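Local coordinates for initiator protein NS1 (Murine minute virus, PDB 4R94) that nicks viral DNA at the replication origin through its N-terminal nuclease domain and unwinds it with an ATP-driven helicase, initiating parvoviral replication, at residues V35-K40 / R174-D179; T65-S70 / W75-D80; Q141-R146 / D196-V201. One frame throughout, in Å; residues are numbered along the deposited sequence.

Contact 1 of 3, residues V35-K40 / R174-D179; sequences VQLNGK and REIAED
Glu178 OE2, close to the end of the helix that brings Ile176 to Val35, is gripped by two nitrogens of Arg174 and by the hydroxyl of Ser154. Arg174 NH2 reaches it at 2.9 Å, on the syn side but 33° out of the carboxylate plane. Arg174 NE makes a weaker bond to the same OE2 at 3.2 Å. Ser154 OG comes from helix 142-160. This salt bridge spans one helical turn and lies on the side of helix 167-179 that faces helix 142-160.

The contact with residues 35-40 is apolar. Ile176 and Val35 meet tip to tip, with Ile176 CD1 3.8 Å from Val35 CG1. Ile176 CG1 lies opposite the carbonyl carbon (chi1 -71°), and the extended chi2 of 169° carries CD1 outward to the strand. Leu37 CD2 approaches the same methyl more loosely, at 4.2 Å from Ile176 CD1. One isoleucine methyl therefore serves two strand residues. Gln36, between them in the chain, points away.

Leu37 to Lys40 form a type I' turn, closed by Lys40 N to Leu37 O at 2.8 Å. Gly39 takes a positive phi there. Asn38 and Lys40 both reach back to Glu169, at the start of the same helix.

The contact thus sets a small two-stranded hairpin, 35-37 with 40-42, against helix 167-179 at the protein surface. Trp182, just beyond the helix, touches both Val35 and Ile176, while helix 142-160 packs against the helix through Arg174, Ala177 and Glu178.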
# COMPACT_ATOMS: atom_id res chain seq x y z
N VAL A 35 -3.77 -2.33 -19.29
CA VAL A 35 -2.94 -2.08 -20.45
C VAL A 35 -3.21 -3.16 -21.49
O VAL A 35 -3.33 -4.33 -21.15
CB VAL A 35 -1.43 -2.07 -20.10
CG1 VAL A 35 -0.59 -1.85 -21.35
CG2 VAL A 35 -1.13 -0.98 -19.08
N GLN A 36 -3.33 -2.76 -22.75
CA GLN A 36 -3.35 -3.74 -23.82
C GLN A 36 -2.20 -3.47 -24.76
O GLN A 36 -2.10 -2.40 -25.35
CB GLN A 36 -4.67 -3.74 -24.58
CG GLN A 36 -4.72 -4.93 -25.53
CD GLN A 36 -5.89 -4.87 -26.48
OE1 GLN A 36 -5.81 -4.25 -27.54
NE2 GLN A 36 -6.98 -5.53 -26.10
N LEU A 37 -1.31 -4.46 -24.88
CA LEU A 37 -0.14 -4.37 -25.73
C LEU A 37 -0.23 -5.46 -26.79
O LEU A 37 -0.21 -6.64 -26.45
CB LEU A 37 1.15 -4.55 -24.92
CG LEU A 37 1.44 -3.50 -23.84
CD1 LEU A 37 2.67 -3.88 -23.04
CD2 LEU A 37 1.61 -2.15 -24.49
N ASN A 38 -0.33 -5.06 -28.06
CA ASN A 38 -0.39 -6.02 -29.16
C ASN A 38 -1.44 -7.10 -28.92
O ASN A 38 -1.19 -8.28 -29.12
CB ASN A 38 0.98 -6.66 -29.36
CG ASN A 38 2.03 -5.65 -29.74
OD1 ASN A 38 1.78 -4.78 -30.58
ND2 ASN A 38 3.19 -5.72 -29.11
N GLY A 39 -2.61 -6.69 -28.45
CA GLY A 39 -3.70 -7.62 -28.24
C GLY A 39 -3.65 -8.36 -26.91
O GLY A 39 -4.60 -9.06 -26.56
N LYS A 40 -2.54 -8.21 -26.18
CA LYS A 40 -2.34 -8.89 -24.90
C LYS A 40 -2.90 -8.04 -23.76
O LYS A 40 -2.50 -6.89 -23.60
CB LYS A 40 -0.86 -9.17 -24.65
CG LYS A 40 -0.17 -9.99 -25.72
CD LYS A 40 1.30 -10.16 -25.37
CE LYS A 40 2.02 -11.04 -26.39
NZ LYS A 40 3.45 -11.23 -26.02
N ARG A 174 7.00 -0.94 -18.84
CA ARG A 174 7.84 -0.21 -17.89
C ARG A 174 7.65 1.31 -18.06
O ARG A 174 7.47 2.03 -17.07
CB ARG A 174 9.31 -0.61 -18.09
CG ARG A 174 10.32 0.23 -17.34
CD ARG A 174 10.46 -0.20 -15.88
NE ARG A 174 11.08 0.87 -15.12
CZ ARG A 174 12.39 1.05 -15.06
NH1 ARG A 174 13.21 0.20 -15.67
NH2 ARG A 174 12.89 2.06 -14.35
N GLU A 175 7.65 1.80 -19.30
CA GLU A 175 7.51 3.24 -19.49
C GLU A 175 6.07 3.73 -19.27
O GLU A 175 5.88 4.87 -18.84
CB GLU A 175 8.03 3.68 -20.87
CG GLU A 175 7.41 3.03 -22.08
CD GLU A 175 8.14 3.42 -23.37
OE1 GLU A 175 7.52 3.39 -24.45
OE2 GLU A 175 9.35 3.76 -23.29
N ILE A 176 5.06 2.89 -19.52
CA ILE A 176 3.68 3.26 -19.20
C ILE A 176 3.53 3.46 -17.70
O ILE A 176 2.97 4.46 -17.26
CB ILE A 176 2.67 2.20 -19.67
CG1 ILE A 176 2.56 2.21 -21.19
CG2 ILE A 176 1.30 2.45 -19.05
CD1 ILE A 176 1.80 1.03 -21.75
N ALA A 177 4.07 2.53 -16.91
CA ALA A 177 3.92 2.61 -15.46
C ALA A 177 4.59 3.86 -14.88
O ALA A 177 4.13 4.40 -13.87
CB ALA A 177 4.47 1.36 -14.81
N GLU A 178 5.64 4.33 -15.54
CA GLU A 178 6.33 5.54 -15.10
C GLU A 178 5.68 6.82 -15.60
O GLU A 178 5.43 7.75 -14.83
CB GLU A 178 7.79 5.49 -15.54
CG GLU A 178 8.54 4.33 -14.96
CD GLU A 178 9.95 4.70 -14.58
OE1 GLU A 178 10.35 5.86 -14.83
OE2 GLU A 178 10.66 3.84 -14.03
N ASP A 179 5.41 6.87 -16.90
CA ASP A 179 4.84 8.06 -17.53
C ASP A 179 3.46 8.39 -16.98
O ASP A 179 3.11 9.56 -16.80
CB ASP A 179 4.76 7.88 -19.05
CG ASP A 179 6.13 7.89 -19.71
OD1 ASP A 179 7.04 8.55 -19.16
OD2 ASP A 179 6.30 7.23 -20.76

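Contact 2 of 3, residues T65-S70 / W75-D80; sequences TTWDQS and WETTVD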
# COMPACT_ATOMS: atom_id res chain seq x y z
N THR A 65 0.07 -14.01 6.62
CA THR A 65 -0.24 -14.22 8.03
C THR A 65 -1.03 -13.04 8.60
O THR A 65 -1.88 -13.22 9.45
CB THR A 65 1.05 -14.49 8.83
OG1 THR A 65 1.56 -15.76 8.41
CG2 THR A 65 0.78 -14.56 10.32
N THR A 66 -0.77 -11.84 8.09
CA THR A 66 -1.57 -10.69 8.48
C THR A 66 -3.03 -10.88 8.07
O THR A 66 -3.94 -10.61 8.86
CB THR A 66 -1.00 -9.40 7.87
OG1 THR A 66 0.27 -9.12 8.46
CG2 THR A 66 -1.93 -8.22 8.11
N TRP A 67 -3.24 -11.36 6.85
CA TRP A 67 -4.59 -11.70 6.41
C TRP A 67 -5.21 -12.76 7.30
O TRP A 67 -6.35 -12.63 7.76
CB TRP A 67 -4.59 -12.18 4.95
CG TRP A 67 -5.95 -12.63 4.47
CD1 TRP A 67 -6.50 -13.87 4.64
CD2 TRP A 67 -6.93 -11.84 3.78
NE1 TRP A 67 -7.76 -13.91 4.08
CE2 TRP A 67 -8.05 -12.68 3.55
CE3 TRP A 67 -6.98 -10.52 3.33
CZ2 TRP A 67 -9.20 -12.24 2.89
CZ3 TRP A 67 -8.13 -10.07 2.67
CH2 TRP A 67 -9.22 -10.93 2.46
N ASP A 68 -4.45 -13.83 7.56
CA ASP A 68 -4.96 -14.95 8.34
C ASP A 68 -5.37 -14.53 9.76
O ASP A 68 -6.40 -14.98 10.28
CB ASP A 68 -3.91 -16.08 8.41
CG ASP A 68 -3.69 -16.76 7.07
OD1 ASP A 68 -4.57 -16.71 6.18
OD2 ASP A 68 -2.59 -17.35 6.91
N GLN A 69 -4.57 -13.69 10.40
CA GLN A 69 -4.81 -13.35 11.79
C GLN A 69 -5.91 -12.29 11.91
O GLN A 69 -6.54 -12.14 12.97
CB GLN A 69 -3.52 -12.87 12.46
CG GLN A 69 -2.31 -13.83 12.32
CD GLN A 69 -2.62 -15.32 12.60
OE1 GLN A 69 -3.08 -15.66 13.71
NE2 GLN A 69 -2.33 -16.22 11.61
N SER A 70 -6.16 -11.55 10.84
CA SER A 70 -7.16 -10.47 10.89
C SER A 70 -8.50 -10.94 10.35
O SER A 70 -9.48 -10.19 10.33
CB SER A 70 -6.67 -9.25 10.11
OG SER A 70 -6.55 -9.53 8.74
N TRP A 75 -18.22 -14.92 10.72
CA TRP A 75 -18.91 -14.93 9.44
C TRP A 75 -18.02 -15.61 8.39
O TRP A 75 -16.91 -16.04 8.70
CB TRP A 75 -19.27 -13.51 9.01
CG TRP A 75 -20.13 -12.79 10.00
CD1 TRP A 75 -21.49 -12.86 10.12
CD2 TRP A 75 -19.69 -11.88 11.02
NE1 TRP A 75 -21.92 -12.06 11.15
CE2 TRP A 75 -20.83 -11.44 11.72
CE3 TRP A 75 -18.44 -11.39 11.41
CZ2 TRP A 75 -20.77 -10.55 12.79
CZ3 TRP A 75 -18.37 -10.50 12.47
CH2 TRP A 75 -19.53 -10.09 13.14
N GLU A 76 -18.51 -15.70 7.16
CA GLU A 76 -17.75 -16.33 6.10
C GLU A 76 -17.12 -15.29 5.18
O GLU A 76 -17.64 -14.18 5.03
CB GLU A 76 -18.62 -17.29 5.29
CG GLU A 76 -19.62 -16.62 4.35
CD GLU A 76 -20.83 -16.04 5.07
OE1 GLU A 76 -20.97 -16.27 6.29
OE2 GLU A 76 -21.64 -15.36 4.41
N THR A 77 -16.00 -15.65 4.57
CA THR A 77 -15.32 -14.79 3.61
C THR A 77 -15.31 -15.48 2.25
O THR A 77 -14.96 -16.65 2.15
CB THR A 77 -13.88 -14.49 4.04
OG1 THR A 77 -13.80 -14.43 5.47
CG2 THR A 77 -13.41 -13.17 3.45
N THR A 78 -15.71 -14.76 1.21
CA THR A 78 -15.73 -15.34 -0.13
C THR A 78 -14.91 -14.52 -1.13
O THR A 78 -15.27 -14.45 -2.31
CB THR A 78 -17.17 -15.48 -0.68
OG1 THR A 78 -17.84 -14.21 -0.61
CG2 THR A 78 -17.95 -16.51 0.12
N VAL A 79 -13.83 -13.90 -0.67
CA VAL A 79 -12.94 -13.20 -1.60
C VAL A 79 -12.24 -14.22 -2.49
O VAL A 79 -11.75 -15.23 -2.00
CB VAL A 79 -11.88 -12.36 -0.85
CG1 VAL A 79 -10.94 -11.68 -1.84
CG2 VAL A 79 -12.56 -11.32 0.04
N ASP A 80 -12.20 -13.95 -3.80
CA ASP A 80 -11.52 -14.83 -4.76
C ASP A 80 -10.09 -15.16 -4.33
O ASP A 80 -9.37 -14.30 -3.81
CB ASP A 80 -11.47 -14.20 -6.17
CG ASP A 80 -12.82 -14.19 -6.86
OD1 ASP A 80 -13.77 -14.84 -6.36
OD2 ASP A 80 -12.93 -13.53 -7.92
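Trp67 sits near the end of helix 54-70, and the chain bearing Thr77 and Val79 passes it without regular structure, extended at those two residues and kinked at Thr78 between them. The Trp67 indole spans the gap. Its CG is anti to the backbone N (chi1 176°), which sends the ring straight out from the helix with its six-membered end leading. Val79 CG2 lies at the ring edge, near its plane, 4.1 Å from Trp67 CH2. Thr77 offers its methyl rather than its hydroxyl: Thr77 CG2 is 4.3 Å from Trp67 CZ2, in an oblique approach. Thr77 OG1 instead makes a weak hydrogen bond to Glu71.

On the helix, Asp68 OD1 lies in the plane of the indole, at its edge. Thr66 O takes two donors. Ser70 OG binds it at 2.8 Å, tilted 23° from the carbonyl plane, and Ser70 N adds a weak bond at 3.1 Å to Thr66 O. The serine hydroxyl is thereby satisfied by its own helix.

The rest of the Trp67 surroundings come from elsewhere in the fold. Lys216 makes a cation-pi contact with the ring, Phe88 meets it with planes at about 65°, and Leu229 of strand 227-232 touches it. The loop is held separately, by backbone bonds of Thr78 with Ser218, before Asp80 takes the N-cap position of helix 81-104, though its side chain makes no capping bond.

The contact itself joins two consecutive helices of the nuclease domain across their connecting loop. It is apolar, methyl groups against aromatic carbons, with Trp67 and Val79 buried. Such contacts exclude water but are weakly directional, so the bonds of Thr78 to Ser218 and of Asp80 N to Ser220 OG probably do more to fix the loop's path.

Contact 3 of 3, residues Q141-R146 / D196-V201; sequences QGKWWR and DYTKCV
Lys143 and Asp196 form a salt bridge, with Lys143 NZ 3.3 Å from Asp196 OD2. As a hydrogen bond it is weak. Asp196 OD1 stands farther off, so the lysine favours one carboxylate oxygen. The lysine chain is nearly extended until chi4 (-70°), where it bends and lays CE beside the acid as well: Lys143 CE is 3.4 Å from Asp196 OD2. The two side chains approach at a slant. Lys143 is exposed, so solvent probably weakens this ion pair.

A bound water makes the second polar link. It accepts from Lys143 N at 3.1 Å and is hydrogen-bonded to Thr198 OG1 at 2.7 Å. Lys143 N belongs to the first turn of helix 142-160, where amides have no earlier helical carbonyl to bind. The water takes that role here and passes the link on to the loop.

The helix flanks the central antiparallel sheet of the nuclease domain, an HUH-type fold whose predicted RCR-2 motif, His127-Cys128-His129, supplies two histidines to the magnesium site. Residues 196-201 directly follow the Ori-binding region 191-195 and lead into strand 201-202. Backbone bonds of Tyr197 with Tyr188 and of Lys199 with Leu186 pair this stretch with the chain after strand 183-185.

Beside this link, Gly142 and Thr198 bring their backbones together, with CA atoms 6.0 Å apart. Gly142 CA is 3.9 Å from Thr198 OG1, a close approach made possible by the absence of a side chain. Thr198 also touches Phe26 and Leu185 of the sheet. One helical turn on, Trp145 packs against Phe26, Phe28 and Phe137.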
# COMPACT_ATOMS: atom_id res chain seq x y z
N GLN A 141 11.48 16.71 -0.02
CA GLN A 141 11.96 15.46 -0.60
C GLN A 141 10.84 14.62 -1.21
O GLN A 141 11.09 13.56 -1.81
CB GLN A 141 12.69 14.63 0.45
CG GLN A 141 13.88 15.31 1.10
CD GLN A 141 14.49 14.46 2.21
OE1 GLN A 141 13.77 13.92 3.05
NE2 GLN A 141 15.81 14.35 2.21
N GLY A 142 9.60 15.09 -1.07
CA GLY A 142 8.44 14.33 -1.53
C GLY A 142 8.46 13.96 -3.00
O GLY A 142 8.21 12.80 -3.36
N LYS A 143 8.74 14.94 -3.85
CA LYS A 143 8.80 14.70 -5.30
C LYS A 143 9.84 13.66 -5.68
O LYS A 143 9.57 12.79 -6.51
CB LYS A 143 9.10 16.00 -6.04
CG LYS A 143 7.92 16.97 -6.07
CD LYS A 143 8.42 18.39 -6.29
CE LYS A 143 7.35 19.25 -6.93
NZ LYS A 143 7.12 18.85 -8.35
N TRP A 144 11.02 13.76 -5.08
CA TRP A 144 12.08 12.78 -5.29
C TRP A 144 11.63 11.39 -4.85
O TRP A 144 11.88 10.40 -5.55
CB TRP A 144 13.35 13.18 -4.53
CG TRP A 144 14.51 12.24 -4.71
CD1 TRP A 144 15.50 12.33 -5.64
CD2 TRP A 144 14.82 11.09 -3.91
NE1 TRP A 144 16.40 11.30 -5.48
CE2 TRP A 144 16.01 10.53 -4.42
CE3 TRP A 144 14.20 10.48 -2.81
CZ2 TRP A 144 16.59 9.39 -3.87
CZ3 TRP A 144 14.78 9.35 -2.27
CH2 TRP A 144 15.96 8.81 -2.80
N TRP A 145 10.96 11.32 -3.70
CA TRP A 145 10.50 10.03 -3.18
C TRP A 145 9.49 9.42 -4.14
O TRP A 145 9.59 8.23 -4.46
CB TRP A 145 9.88 10.20 -1.78
CG TRP A 145 10.84 9.83 -0.68
CD1 TRP A 145 11.77 10.65 -0.09
CD2 TRP A 145 10.99 8.55 -0.05
NE1 TRP A 145 12.47 9.95 0.87
CE2 TRP A 145 12.01 8.66 0.91
CE3 TRP A 145 10.34 7.31 -0.21
CZ2 TRP A 145 12.41 7.58 1.70
CZ3 TRP A 145 10.73 6.25 0.58
CH2 TRP A 145 11.76 6.39 1.53
N ARG A 146 8.54 10.22 -4.63
CA ARG A 146 7.56 9.68 -5.57
C ARG A 146 8.23 9.15 -6.83
O ARG A 146 7.88 8.08 -7.33
CB ARG A 146 6.51 10.73 -5.97
CG ARG A 146 5.31 10.13 -6.73
CD ARG A 146 4.79 11.06 -7.83
NE ARG A 146 5.77 11.22 -8.90
CZ ARG A 146 5.99 10.31 -9.85
NH1 ARG A 146 5.30 9.18 -9.88
NH2 ARG A 146 6.92 10.54 -10.79
N ASP A 196 2.98 22.41 -7.98
CA ASP A 196 2.35 21.55 -6.99
C ASP A 196 3.26 21.46 -5.77
O ASP A 196 4.48 21.37 -5.89
CB ASP A 196 2.06 20.17 -7.56
CG ASP A 196 3.29 19.53 -8.16
OD1 ASP A 196 3.57 19.79 -9.35
OD2 ASP A 196 3.98 18.79 -7.44
N TYR A 197 2.66 21.52 -4.59
CA TYR A 197 3.40 21.42 -3.34
C TYR A 197 3.03 20.12 -2.65
O TYR A 197 1.85 19.80 -2.54
CB TYR A 197 3.08 22.59 -2.42
CG TYR A 197 3.56 23.93 -2.92
CD1 TYR A 197 4.89 24.31 -2.75
CD2 TYR A 197 2.69 24.82 -3.53
CE1 TYR A 197 5.33 25.54 -3.19
CE2 TYR A 197 3.12 26.06 -3.98
CZ TYR A 197 4.44 26.41 -3.80
OH TYR A 197 4.89 27.64 -4.23
N THR A 198 4.03 19.39 -2.19
CA THR A 198 3.80 18.17 -1.43
C THR A 198 2.95 18.46 -0.20
O THR A 198 3.23 19.42 0.53
CB THR A 198 5.12 17.55 -1.02
OG1 THR A 198 5.84 17.20 -2.20
CG2 THR A 198 4.89 16.30 -0.15
N LYS A 199 1.92 17.64 0.02
CA LYS A 199 1.05 17.80 1.19
C LYS A 199 1.28 16.67 2.19
O LYS A 199 0.77 15.56 2.00
CB LYS A 199 -0.43 17.84 0.77
CG LYS A 199 -1.43 18.06 1.93
CD LYS A 199 -2.83 18.25 1.40
CE LYS A 199 -3.84 18.35 2.54
NZ LYS A 199 -5.22 18.26 2.02
N CYS A 200 2.04 16.94 3.24
CA CYS A 200 2.23 15.94 4.27
C CYS A 200 0.94 15.79 5.06
O CYS A 200 0.12 16.73 5.15
CB CYS A 200 3.41 16.31 5.17
SG CYS A 200 4.99 16.31 4.28
N VAL A 201 0.73 14.61 5.61
CA VAL A 201 -0.43 14.38 6.44
C VAL A 201 0.02 13.99 7.83
O VAL A 201 1.21 13.72 8.05
CB VAL A 201 -1.36 13.30 5.86
CG1 VAL A 201 -1.82 13.69 4.47
CG2 VAL A 201 -0.66 11.95 5.82
O HOH W 1 8.46 17.70 -2.52

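In the fold
All three contacts belong to the nuclease domain. Contacts 1 and 3 are neighbours: their centres are 26 Å apart, but their nearest atoms are about 5 Å apart. They use consecutive helices, 167-179 and 142-160, and their segments alternate along the chain. Contact 2 is remote from both. Its centre is 32 Å from contact 1 and 34 Å from contact 3, on the opposite side of the chain's centre from contact 3. Its Trp67 side chain is about 11 Å from that of Glu119, which binds magnesium with His127 and His129; contacts 1 and 3 lie away from the metal site. Past contact 3, the chain enters helix 203-211, which carries the nuclease residue Tyr210.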